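Local coordinates for protein membrane-anchored mycosin mycp1 (Mycobacterium smegmatis, PDB 4KB5) that acts as a subtilisin-like serine protease of the mycobacterial type VII (ESX-1) secretion system, cleaving EspB and possibly regulating secretion and virulence, at residues Thr333-Thr344 with Ala365-Glu376. Residues are numbered along the deposited sequence; the frame is centred on the assembly and turned at random.
Sequences TPAQIINRITAT and AALTWEIPDGPE
The largely extended chain after helix 363-368 runs back along helix 334-343 against its direction, bringing the CA atoms of Gln336 and Asp373 within 5.8 Å and setting Glu376 beside Thr333. On this flank of the subtilase fold, away from the catalytic triad, the end of helix 363-368 and the irregular tail after it are fixed largely by side chains of helix 334-343 and its N-cap that donate to their carbonyls. Arg340 is the principal example. With its chain bent at chi3 (-79°), Arg340 meets Trp369 O end-on, NH1 at 3.1 Å and NH2 at 2.9 Å, while NH2 also donates to Ala366 O from above that carbonyl's plane. Both acceptors lie close to the guanidinium plane, which fixes the group's rotation; Ile371 CG1 covers one face, and Phe329 adds a cation-pi contact. Water 4 links Arg340 NE to Asp373 OD2, a nearby opposite charge that may further favour this placement. At the helix C-terminus, Thr344 turns OG1 back onto Arg340 O, and its CG2 lies 3.7 Å from Trp369 CE3, the two side chains running in opposite directions. At the other end, Thr333 and Gln336 form a capping box: Gln336 OE1 accepts from Thr333 N, while NE2 reaches Gly374 O at 3.2 Å, nearly straight at 167°. Thr333 OG1, the weak acceptor for Gln336 N, gives its own proton to Glu376 O, in the carbonyl plane on a lone pair, at 2.6 Å.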
loop_
_atom_site.group_PDB
_atom_site.type_symbol
_atom_site.label_atom_id
_atom_site.label_comp_id
_atom_site.label_asym_id
_atom_site.label_seq_id
_atom_site.Cartn_x
_atom_site.Cartn_y
_atom_site.Cartn_z
ATOM N N THR A 333 15.652 10.331 -6.068
ATOM C CA THR A 333 14.957 9.397 -6.952
ATOM C C THR A 333 14.113 8.482 -6.060
ATOM O O THR A 333 14.277 8.499 -4.845
ATOM C CB THR A 333 15.961 8.545 -7.760
ATOM O OG1 THR A 333 16.824 7.840 -6.860
ATOM C CG2 THR A 333 16.811 9.419 -8.681
ATOM N N PRO A 334 13.210 7.683 -6.657
ATOM C CA PRO A 334 12.452 6.719 -5.855
ATOM C C PRO A 334 13.309 5.824 -4.954
ATOM O O PRO A 334 12.979 5.646 -3.775
ATOM C CB PRO A 334 11.722 5.884 -6.907
ATOM C CG PRO A 334 11.541 6.811 -8.054
ATOM C CD PRO A 334 12.692 7.787 -8.041
ATOM N N ALA A 335 14.386 5.255 -5.495
ATOM C CA ALA A 335 15.296 4.432 -4.680
ATOM C C ALA A 335 15.847 5.202 -3.480
ATOM O O ALA A 335 15.942 4.668 -2.377
ATOM C CB ALA A 335 16.447 3.868 -5.527
ATOM N N GLN A 336 16.214 6.455 -3.708
ATOM C CA GLN A 336 16.808 7.276 -2.674
ATOM C C GLN A 336 15.795 7.727 -1.625
ATOM O O GLN A 336 16.152 7.914 -0.459
ATOM C CB GLN A 336 17.499 8.481 -3.319
ATOM C CG GLN A 336 18.701 8.062 -4.147
ATOM C CD GLN A 336 19.275 9.185 -4.975
ATOM O OE1 GLN A 336 18.578 10.140 -5.331
ATOM N NE2 GLN A 336 20.560 9.065 -5.310
ATOM N N ILE A 337 14.543 7.921 -2.040
ATOM C CA ILE A 337 13.465 8.225 -1.100
ATOM C C ILE A 337 13.195 7.017 -0.196
ATOM O O ILE A 337 13.160 7.148 1.025
ATOM C CB ILE A 337 12.188 8.714 -1.830
ATOM C CG1 ILE A 337 12.439 10.118 -2.385
ATOM C CG2 ILE A 337 10.992 8.713 -0.874
ATOM C CD1 ILE A 337 11.434 10.592 -3.426
ATOM N N ILE A 338 13.056 5.839 -0.791
ATOM C CA ILE A 338 12.891 4.593 -0.030
ATOM C C ILE A 338 14.070 4.358 0.934
ATOM O O ILE A 338 13.859 3.949 2.082
ATOM C CB ILE A 338 12.723 3.374 -0.964
ATOM C CG1 ILE A 338 11.349 3.405 -1.658
ATOM C CG2 ILE A 338 12.870 2.059 -0.202
ATOM C CD1 ILE A 338 11.262 2.462 -2.846
ATOM N N ASN A 339 15.295 4.622 0.471
ATOM C CA ASN A 339 16.485 4.419 1.310
ATOM C C ASN A 339 16.442 5.297 2.559
ATOM O O ASN A 339 16.712 4.836 3.664
ATOM C CB ASN A 339 17.782 4.703 0.533
ATOM C CG ASN A 339 19.022 4.597 1.422
ATOM O OD1 ASN A 339 19.678 5.596 1.725
ATOM N ND2 ASN A 339 19.310 3.398 1.873
ATOM N N ARG A 340 16.108 6.563 2.357
ATOM C CA ARG A 340 15.950 7.529 3.426
ATOM C C ARG A 340 14.881 7.114 4.470
ATOM O O ARG A 340 15.093 7.246 5.683
ATOM C CB ARG A 340 15.653 8.887 2.806
ATOM C CG ARG A 340 15.276 9.974 3.786
ATOM C CD ARG A 340 15.362 11.342 3.135
ATOM N NE ARG A 340 16.736 11.793 3.062
ATOM C CZ ARG A 340 17.415 12.363 4.060
ATOM N NH1 ARG A 340 18.673 12.713 3.861
ATOM N NH2 ARG A 340 16.856 12.585 5.248
ATOM N N ILE A 341 13.760 6.588 3.997
ATOM C CA ILE A 341 12.699 6.108 4.876
ATOM C C ILE A 341 13.116 4.861 5.674
ATOM O O ILE A 341 12.867 4.780 6.881
ATOM C CB ILE A 341 11.390 5.869 4.079
ATOM C CG1 ILE A 341 10.826 7.212 3.595
ATOM C CG2 ILE A 341 10.360 5.097 4.905
ATOM C CD1 ILE A 341 9.589 7.108 2.714
ATOM N N THR A 342 13.758 3.897 5.016
ATOM C CA THR A 342 14.156 2.671 5.698
ATOM C C THR A 342 15.386 2.859 6.612
ATOM O O THR A 342 15.482 2.209 7.640
ATOM C CB THR A 342 14.409 1.524 4.704
ATOM O OG1 THR A 342 15.450 1.911 3.797
ATOM C CG2 THR A 342 13.109 1.214 3.910
ATOM N N ALA A 343 16.298 3.750 6.232
ATOM C CA ALA A 343 17.528 4.005 6.980
ATOM C C ALA A 343 17.267 4.720 8.289
ATOM O O ALA A 343 18.015 4.527 9.250
ATOM C CB ALA A 343 18.510 4.822 6.147
ATOM N N THR A 344 16.234 5.563 8.317
ATOM C CA THR A 344 15.910 6.337 9.506
ATOM C C THR A 344 14.821 5.681 10.353
ATOM O O THR A 344 14.396 6.232 11.353
ATOM C CB THR A 344 15.526 7.793 9.164
ATOM O OG1 THR A 344 14.343 7.817 8.345
ATOM C CG2 THR A 344 16.675 8.496 8.435
ATOM N N ALA A 365 12.775 11.998 11.669
ATOM C CA ALA A 365 14.130 11.561 11.312
ATOM C C ALA A 365 14.300 11.509 9.794
ATOM O O ALA A 365 15.284 12.048 9.265
ATOM C CB ALA A 365 14.443 10.216 11.939
ATOM N N ALA A 366 13.330 10.899 9.099
ATOM C CA ALA A 366 13.346 10.860 7.611
ATOM C C ALA A 366 13.481 12.235 6.968
ATOM O O ALA A 366 14.059 12.378 5.887
ATOM C CB ALA A 366 12.121 10.140 7.061
ATOM N N LEU A 367 12.949 13.251 7.634
ATOM C CA LEU A 367 12.932 14.586 7.055
ATOM C C LEU A 367 14.133 15.452 7.444
ATOM O O LEU A 367 14.350 16.506 6.845
ATOM C CB LEU A 367 11.609 15.291 7.398
ATOM C CG LEU A 367 10.355 14.744 6.690
ATOM C CD1 LEU A 367 9.075 15.145 7.419
ATOM C CD2 LEU A 367 10.297 15.175 5.233
ATOM N N THR A 368 14.912 15.011 8.430
ATOM C CA THR A 368 15.979 15.855 9.005
ATOM C C THR A 368 17.389 15.237 9.009
ATOM O O THR A 368 18.358 15.973 8.899
ATOM C CB THR A 368 15.645 16.322 10.450
ATOM O OG1 THR A 368 15.401 15.179 11.274
ATOM C CG2 THR A 368 14.420 17.213 10.483
ATOM N N TRP A 369 17.514 13.915 9.141
ATOM C CA TRP A 369 18.849 13.277 9.192
ATOM C C TRP A 369 19.633 13.502 7.932
ATOM O O TRP A 369 19.069 13.530 6.821
ATOM C CB TRP A 369 18.769 11.774 9.448
ATOM C CG TRP A 369 18.439 11.353 10.864
ATOM C CD1 TRP A 369 17.808 12.101 11.855
ATOM C CD2 TRP A 369 18.670 10.031 11.481
ATOM N NE1 TRP A 369 17.665 11.372 13.004
ATOM C CE2 TRP A 369 18.153 10.123 12.849
ATOM C CE3 TRP A 369 19.248 8.836 11.057
ATOM C CZ2 TRP A 369 18.216 9.053 13.736
ATOM C CZ3 TRP A 369 19.304 7.760 11.962
ATOM C CH2 TRP A 369 18.799 7.870 13.268
ATOM N N GLU A 370 20.947 13.660 8.093
ATOM C CA GLU A 370 21.855 13.733 6.959
ATOM C C GLU A 370 22.506 12.368 6.796
ATOM O O GLU A 370 23.185 11.866 7.706
ATOM C CB GLU A 370 22.905 14.821 7.165
ATOM C CG GLU A 370 23.332 15.520 5.885
ATOM C CD GLU A 370 24.725 16.113 5.978
ATOM O OE1 GLU A 370 25.447 16.077 4.964
ATOM O OE2 GLU A 370 25.107 16.604 7.061
ATOM N N ILE A 371 22.260 11.749 5.645
ATOM C CA ILE A 371 22.777 10.412 5.359
ATOM C C ILE A 371 23.279 10.343 3.912
ATOM O O ILE A 371 22.907 11.186 3.094
ATOM C CB ILE A 371 21.704 9.310 5.586
ATOM C CG1 ILE A 371 20.514 9.508 4.630
ATOM C CG2 ILE A 371 21.294 9.224 7.062
ATOM C CD1 ILE A 371 19.425 8.457 4.730
ATOM N N PRO A 372 24.125 9.340 3.595
ATOM C CA PRO A 372 24.485 9.108 2.187
ATOM C C PRO A 372 23.242 8.759 1.338
ATOM O O PRO A 372 22.453 7.900 1.730
ATOM C CB PRO A 372 25.470 7.917 2.250
ATOM C CG PRO A 372 25.392 7.367 3.644
ATOM C CD PRO A 372 24.881 8.471 4.525
ATOM N N ASP A 373 23.063 9.446 0.212
ATOM C CA ASP A 373 21.913 9.202 -0.685
ATOM C C ASP A 373 21.830 7.764 -1.208
ATOM O O ASP A 373 20.747 7.188 -1.294
ATOM C CB ASP A 373 21.938 10.169 -1.866
ATOM C CG ASP A 373 21.619 11.592 -1.461
ATOM O OD1 ASP A 373 21.825 12.504 -2.287
ATOM O OD2 ASP A 373 21.150 11.805 -0.317
ATOM N N GLY A 374 22.982 7.191 -1.554
ATOM C CA GLY A 374 23.025 5.846 -2.107
ATOM C C GLY A 374 22.711 5.849 -3.593
ATOM O O GLY A 374 22.570 6.906 -4.191
ATOM N N PRO A 375 22.581 4.655 -4.192
ATOM C CA PRO A 375 22.388 4.500 -5.649
ATOM C C PRO A 375 21.082 5.143 -6.149
ATOM O O PRO A 375 20.082 5.155 -5.429
ATOM C CB PRO A 375 22.334 2.981 -5.855
ATOM C CG PRO A 375 22.543 2.348 -4.514
ATOM C CD PRO A 375 22.393 3.392 -3.452
ATOM N N GLU A 376 21.100 5.662 -7.371
ATOM C CA GLU A 376 19.939 6.342 -7.947
ATOM C C GLU A 376 18.806 5.382 -8.314
ATOM O O GLU A 376 17.639 5.733 -8.203
ATOM C CB GLU A 376 20.346 7.171 -9.161
ATOM C CG GLU A 376 21.195 8.380 -8.802
ATOM C CD GLU A 376 21.500 9.265 -9.995
ATOM O OE1 GLU A 376 21.157 8.900 -11.141
ATOM O OE2 GLU A 376 22.092 10.340 -9.786
HETATM O O HOH W 1 14.995 4.923 -8.500
HETATM O O HOH W 2 18.749 8.133 0.522
HETATM O O HOH W 3 22.126 5.957 3.265
HETATM O O HOH W 4 18.977 10.650 1.429
#